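Local coordinates for protein restriction endonuclease LpnPI (Legionella pneumophila subsp. pneumophila str. Philadelphia 1, PDB 4RZL) that cleaves DNA containing modified cytosine, the N-terminal SRA-type domain given here serving as its DNA recognition part, at residues G86-P97 with Q176-I187. Sequence-based numbering, arbitrary orientation.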
loop_
_atom_site.group_PDB
_atom_site.type_symbol
_atom_site.label_atom_id
_atom_site.label_comp_id
_atom_site.label_asym_id
_atom_site.label_seq_id
_atom_site.Cartn_x
_atom_site.Cartn_y
_atom_site.Cartn_z
ATOM N N GLY A 86 -11.965 7.789 -0.860
ATOM C CA GLY A 86 -10.508 7.698 -0.880
ATOM C C GLY A 86 -9.996 7.011 0.376
ATOM O O GLY A 86 -9.001 7.421 0.982
ATOM N N GLN A 87 -10.705 5.964 0.782
ATOM C CA GLN A 87 -10.366 5.239 1.993
ATOM C C GLN A 87 -10.027 3.787 1.675
ATOM O O GLN A 87 -10.744 3.122 0.935
ATOM C CB GLN A 87 -11.522 5.292 2.989
ATOM C CG GLN A 87 -11.170 4.712 4.348
ATOM C CD GLN A 87 -12.337 4.764 5.304
ATOM O OE1 GLN A 87 -13.073 3.795 5.445
ATOM N NE2 GLN A 87 -12.513 5.904 5.966
ATOM N N PHE A 88 -8.927 3.305 2.230
ATOM C CA PHE A 88 -8.500 1.923 2.009
ATOM C C PHE A 88 -8.497 1.155 3.318
ATOM O O PHE A 88 -7.885 1.583 4.290
ATOM C CB PHE A 88 -7.104 1.902 1.379
ATOM C CG PHE A 88 -6.576 0.521 1.086
ATOM C CD1 PHE A 88 -7.295 -0.358 0.299
ATOM C CD2 PHE A 88 -5.343 0.127 1.570
ATOM C CE1 PHE A 88 -6.816 -1.626 0.012
ATOM C CE2 PHE A 88 -4.838 -1.146 1.277
ATOM C CZ PHE A 88 -5.590 -2.022 0.497
ATOM N N ILE A 89 -9.171 0.019 3.345
ATOM C CA ILE A 89 -9.161 -0.832 4.530
ATOM C C ILE A 89 -8.312 -2.055 4.244
ATOM O O ILE A 89 -8.549 -2.756 3.264
ATOM C CB ILE A 89 -10.569 -1.263 4.941
ATOM C CG1 ILE A 89 -11.400 -0.029 5.297
ATOM C CG2 ILE A 89 -10.501 -2.226 6.128
ATOM C CD1 ILE A 89 -12.835 -0.354 5.620
ATOM N N TYR A 90 -7.330 -2.292 5.109
ATOM C CA TYR A 90 -6.271 -3.266 4.875
ATOM C C TYR A 90 -6.049 -4.156 6.091
ATOM O O TYR A 90 -5.942 -3.654 7.209
ATOM C CB TYR A 90 -4.978 -2.528 4.533
ATOM C CG TYR A 90 -3.761 -3.405 4.374
ATOM C CD1 TYR A 90 -3.523 -4.092 3.190
ATOM C CD2 TYR A 90 -2.836 -3.526 5.402
ATOM C CE1 TYR A 90 -2.391 -4.879 3.041
ATOM C CE2 TYR A 90 -1.699 -4.322 5.264
ATOM C CZ TYR A 90 -1.483 -4.991 4.085
ATOM O OH TYR A 90 -0.350 -5.770 3.947
ATOM N N TYR A 91 -5.977 -5.466 5.886
ATOM C CA TYR A 91 -5.757 -6.386 7.003
ATOM C C TYR A 91 -4.305 -6.834 7.067
ATOM O O TYR A 91 -3.667 -7.058 6.034
ATOM C CB TYR A 91 -6.696 -7.593 6.903
ATOM C CG TYR A 91 -8.119 -7.233 7.263
ATOM C CD1 TYR A 91 -8.993 -6.742 6.303
ATOM C CD2 TYR A 91 -8.576 -7.344 8.573
ATOM C CE1 TYR A 91 -10.281 -6.384 6.629
ATOM C CE2 TYR A 91 -9.887 -7.008 8.908
ATOM C CZ TYR A 91 -10.731 -6.528 7.932
ATOM O OH TYR A 91 -12.024 -6.170 8.246
ATOM N N GLY A 92 -3.811 -7.013 8.250
ATOM C CA GLY A 92 -2.450 -7.272 8.518
ATOM C C GLY A 92 -2.015 -8.694 8.221
ATOM O O GLY A 92 -2.726 -9.449 7.750
ATOM N N ASP A 93 -0.785 -8.966 8.491
ATOM C CA ASP A 93 -0.134 -10.127 8.096
ATOM C C ASP A 93 -0.135 -11.280 9.149
ATOM O O ASP A 93 0.729 -11.999 9.127
ATOM C CB ASP A 93 1.249 -9.870 7.543
ATOM C CG ASP A 93 2.248 -9.333 8.583
ATOM O OD1 ASP A 93 1.905 -8.888 9.624
ATOM O OD2 ASP A 93 3.373 -9.311 8.303
ATOM N N ASN A 94 -1.057 -11.306 10.022
ATOM C CA ASN A 94 -1.203 -12.411 10.953
ATOM C C ASN A 94 -2.499 -13.146 10.624
ATOM O O ASN A 94 -3.463 -13.023 11.253
ATOM C CB ASN A 94 -1.155 -11.991 12.440
ATOM C CG ASN A 94 -1.015 -13.193 13.404
ATOM O OD1 ASN A 94 -0.451 -14.128 13.065
ATOM N ND2 ASN A 94 -1.558 -13.106 14.559
ATOM N N LYS A 95 -2.647 -13.841 9.643
ATOM C CA LYS A 95 -3.847 -14.407 9.108
ATOM C C LYS A 95 -4.153 -15.858 9.543
ATOM O O LYS A 95 -5.161 -16.322 9.233
ATOM C CB LYS A 95 -3.976 -14.185 7.599
ATOM C CG LYS A 95 -4.123 -12.700 7.125
ATOM C CD LYS A 95 -4.029 -12.570 5.648
ATOM C CE LYS A 95 -4.438 -11.203 5.192
ATOM N NZ LYS A 95 -4.322 -10.929 3.792
ATOM N N HIS A 96 -3.246 -16.471 10.272
ATOM C CA HIS A 96 -3.369 -17.851 10.748
ATOM C C HIS A 96 -2.974 -17.955 12.224
ATOM O O HIS A 96 -2.238 -17.098 12.738
ATOM C CB HIS A 96 -2.471 -18.797 9.929
ATOM C CG HIS A 96 -2.792 -18.838 8.468
ATOM N ND1 HIS A 96 -2.238 -17.960 7.560
ATOM C CD2 HIS A 96 -3.593 -19.665 7.753
ATOM C CE1 HIS A 96 -2.697 -18.237 6.350
ATOM N NE2 HIS A 96 -3.516 -19.268 6.440
ATOM N N PRO A 97 -3.447 -18.995 12.877
ATOM C CA PRO A 97 -2.986 -19.289 14.220
ATOM C C PRO A 97 -1.499 -19.584 14.224
ATOM O O PRO A 97 -0.977 -20.030 13.290
ATOM C CB PRO A 97 -3.850 -20.469 14.617
ATOM C CG PRO A 97 -4.971 -20.428 13.738
ATOM C CD PRO A 97 -4.540 -19.853 12.491
ATOM N N GLN A 176 -9.175 -22.139 16.982
ATOM C CA GLN A 176 -8.036 -21.396 17.546
ATOM C C GLN A 176 -8.228 -19.906 17.319
ATOM O O GLN A 176 -8.373 -19.475 16.177
ATOM C CB GLN A 176 -6.702 -21.840 16.915
ATOM C CG GLN A 176 -6.290 -23.262 17.272
ATOM C CD GLN A 176 -5.489 -23.314 18.561
ATOM O OE1 GLN A 176 -4.835 -22.334 18.944
ATOM N NE2 GLN A 176 -5.544 -24.453 19.248
ATOM N N ARG A 177 -8.234 -19.122 18.398
ATOM C CA ARG A 177 -8.443 -17.673 18.292
ATOM C C ARG A 177 -7.114 -16.913 18.247
ATOM O O ARG A 177 -6.162 -17.250 18.963
ATOM C CB ARG A 177 -9.315 -17.175 19.452
ATOM C CG ARG A 177 -10.757 -17.714 19.399
ATOM C CD ARG A 177 -11.485 -17.468 20.723
ATOM N NE ARG A 177 -10.971 -18.339 21.786
ATOM C CZ ARG A 177 -11.345 -18.270 23.062
ATOM N NH1 ARG A 177 -12.243 -17.374 23.450
ATOM N NH2 ARG A 177 -10.820 -19.097 23.955
ATOM N N PHE A 178 -7.061 -15.872 17.414
ATOM C CA PHE A 178 -5.844 -15.081 17.237
ATOM C C PHE A 178 -6.223 -13.684 16.759
ATOM O O PHE A 178 -7.353 -13.462 16.328
ATOM C CB PHE A 178 -4.894 -15.763 16.239
ATOM C CG PHE A 178 -5.486 -15.927 14.861
ATOM C CD1 PHE A 178 -6.393 -16.941 14.599
ATOM C CD2 PHE A 178 -5.138 -15.061 13.831
ATOM C CE1 PHE A 178 -6.948 -17.086 13.345
ATOM C CE2 PHE A 178 -5.677 -15.194 12.571
ATOM C CZ PHE A 178 -6.585 -16.206 12.315
ATOM N N GLN A 179 -5.277 -12.751 16.835
ATOM C CA GLN A 179 -5.554 -11.358 16.474
ATOM C C GLN A 179 -4.783 -10.897 15.242
ATOM O O GLN A 179 -3.684 -11.379 14.953
ATOM C CB GLN A 179 -5.229 -10.433 17.648
ATOM C CG GLN A 179 -6.152 -10.566 18.855
ATOM C CD GLN A 179 -5.807 -9.555 19.931
ATOM O OE1 GLN A 179 -4.695 -9.561 20.468
ATOM N NE2 GLN A 179 -6.752 -8.662 20.232
ATOM N N ASN A 180 -5.372 -9.947 14.526
ATOM C CA ASN A 180 -4.751 -9.367 13.351
ATOM C C ASN A 180 -5.183 -7.905 13.263
ATOM O O ASN A 180 -6.228 -7.527 13.799
ATOM C CB ASN A 180 -5.157 -10.144 12.079
ATOM C CG ASN A 180 -4.253 -9.828 10.866
ATOM O OD1 ASN A 180 -3.104 -9.369 11.012
ATOM N ND2 ASN A 180 -4.792 -10.051 9.663
ATOM N N TYR A 181 -4.398 -7.076 12.584
ATOM C CA TYR A 181 -4.772 -5.671 12.470
ATOM C C TYR A 181 -5.742 -5.421 11.326
ATOM O O TYR A 181 -5.632 -5.999 10.237
ATOM C CB TYR A 181 -3.532 -4.800 12.274
ATOM C CG TYR A 181 -2.816 -4.439 13.557
ATOM C CD1 TYR A 181 -3.517 -3.967 14.672
ATOM C CD2 TYR A 181 -1.445 -4.602 13.665
ATOM C CE1 TYR A 181 -2.854 -3.650 15.843
ATOM C CE2 TYR A 181 -0.774 -4.286 14.834
ATOM C CZ TYR A 181 -1.484 -3.812 15.915
ATOM O OH TYR A 181 -0.806 -3.496 17.062
ATOM N N ARG A 182 -6.705 -4.554 11.595
ATOM C CA ARG A 182 -7.491 -3.917 10.555
ATOM C C ARG A 182 -7.047 -2.460 10.527
ATOM O O ARG A 182 -7.225 -1.728 11.509
ATOM C CB ARG A 182 -8.987 -4.050 10.840
ATOM C CG ARG A 182 -9.903 -3.315 9.884
ATOM C CD ARG A 182 -11.315 -3.470 10.401
ATOM N NE ARG A 182 -12.337 -2.934 9.522
ATOM C CZ ARG A 182 -12.882 -1.731 9.666
ATOM N NH1 ARG A 182 -12.474 -0.933 10.646
ATOM N NH2 ARG A 182 -13.827 -1.326 8.827
ATOM N N ALA A 183 -6.432 -2.052 9.424
ATOM C CA ALA A 183 -5.819 -0.726 9.334
ATOM C C ALA A 183 -6.519 0.124 8.289
ATOM O O ALA A 183 -6.793 -0.353 7.196
ATOM C CB ALA A 183 -4.319 -0.849 8.993
ATOM N N ILE A 184 -6.767 1.392 8.609
ATOM C CA ILE A 184 -7.483 2.284 7.698
ATOM C C ILE A 184 -6.552 3.408 7.205
ATOM O O ILE A 184 -5.898 4.083 7.997
ATOM C CB ILE A 184 -8.740 2.875 8.376
ATOM C CG1 ILE A 184 -9.641 1.741 8.883
ATOM C CG2 ILE A 184 -9.496 3.836 7.424
ATOM C CD1 ILE A 184 -11.032 2.179 9.328
ATOM N N PHE A 185 -6.486 3.576 5.888
ATOM C CA PHE A 185 -5.593 4.543 5.253
ATOM C C PHE A 185 -6.369 5.556 4.428
ATOM O O PHE A 185 -7.479 5.271 3.982
ATOM C CB PHE A 185 -4.589 3.839 4.330
ATOM C CG PHE A 185 -3.659 2.890 5.040
ATOM C CD1 PHE A 185 -4.031 1.572 5.281
ATOM C CD2 PHE A 185 -2.419 3.317 5.476
ATOM C CE1 PHE A 185 -3.163 0.697 5.935
ATOM C CE2 PHE A 185 -1.546 2.446 6.129
ATOM C CZ PHE A 185 -1.917 1.141 6.355
ATOM N N THR A 186 -5.748 6.713 4.205
ATOM C CA THR A 186 -6.258 7.745 3.311
ATOM C C THR A 186 -5.517 7.701 1.982
ATOM O O THR A 186 -4.287 7.683 1.959
ATOM C CB THR A 186 -6.072 9.157 3.898
ATOM O OG1 THR A 186 -6.742 9.244 5.155
ATOM C CG2 THR A 186 -6.595 10.230 2.922
ATOM N N ILE A 187 -6.254 7.694 0.879
ATOM C CA ILE A 187 -5.610 7.786 -0.422
ATOM C C ILE A 187 -5.445 9.265 -0.785
ATOM O O ILE A 187 -6.407 10.029 -0.806
ATOM C CB ILE A 187 -6.405 7.036 -1.514
ATOM C CG1 ILE A 187 -6.540 5.554 -1.136
ATOM C CG2 ILE A 187 -5.711 7.163 -2.858
ATOM C CD1 ILE A 187 -7.288 4.729 -2.133
HETATM O O HOH W 1 -13.854 -4.334 6.931
#
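Strand 87-91 runs antiparallel to the C-terminal half of strand 176-187, their axes at 161°, with F88–F185 and Y90–A183 as hydrogen-bonded pairs; the A183 N to Y90 O bond is 2.8 Å. Past G92, whose N reaches Y181 O, segment 86-97 leaves the strand and side-chain amides continue the ladder. The N180 amide spans the gap: ND2 donates to G92 O (2.9 Å), lying above that carbonyl plane, while OD1 accepts from N94 N. With CG anti to the backbone N (chi1 -168°), the N94 side chain extends toward strand 176-187, where ND2 donates to Q179 O at 2.8 Å, nearly in line with the C=O. Beyond it, the backbone from H96 to P97 lies over one face of the F178 ring, and P97 CD makes an off-centre CH-pi contact 4.2 Å from the ring centroid. On the face bearing I89, the extended R182 passes Y91, CB meeting ring atom CE2 at 3.6 Å; one water bonds Y91 OH and, weakly, R182 NE. F88 and F185 lie side by side on the other face, F185 edge-to-face with F116 of helix 108-119, whose N109 also binds N180 OD1. In this SRA-type domain's mixed sheet, strand 80-82 flanks 87-91; 166-173, then 147-155, flank 176-187.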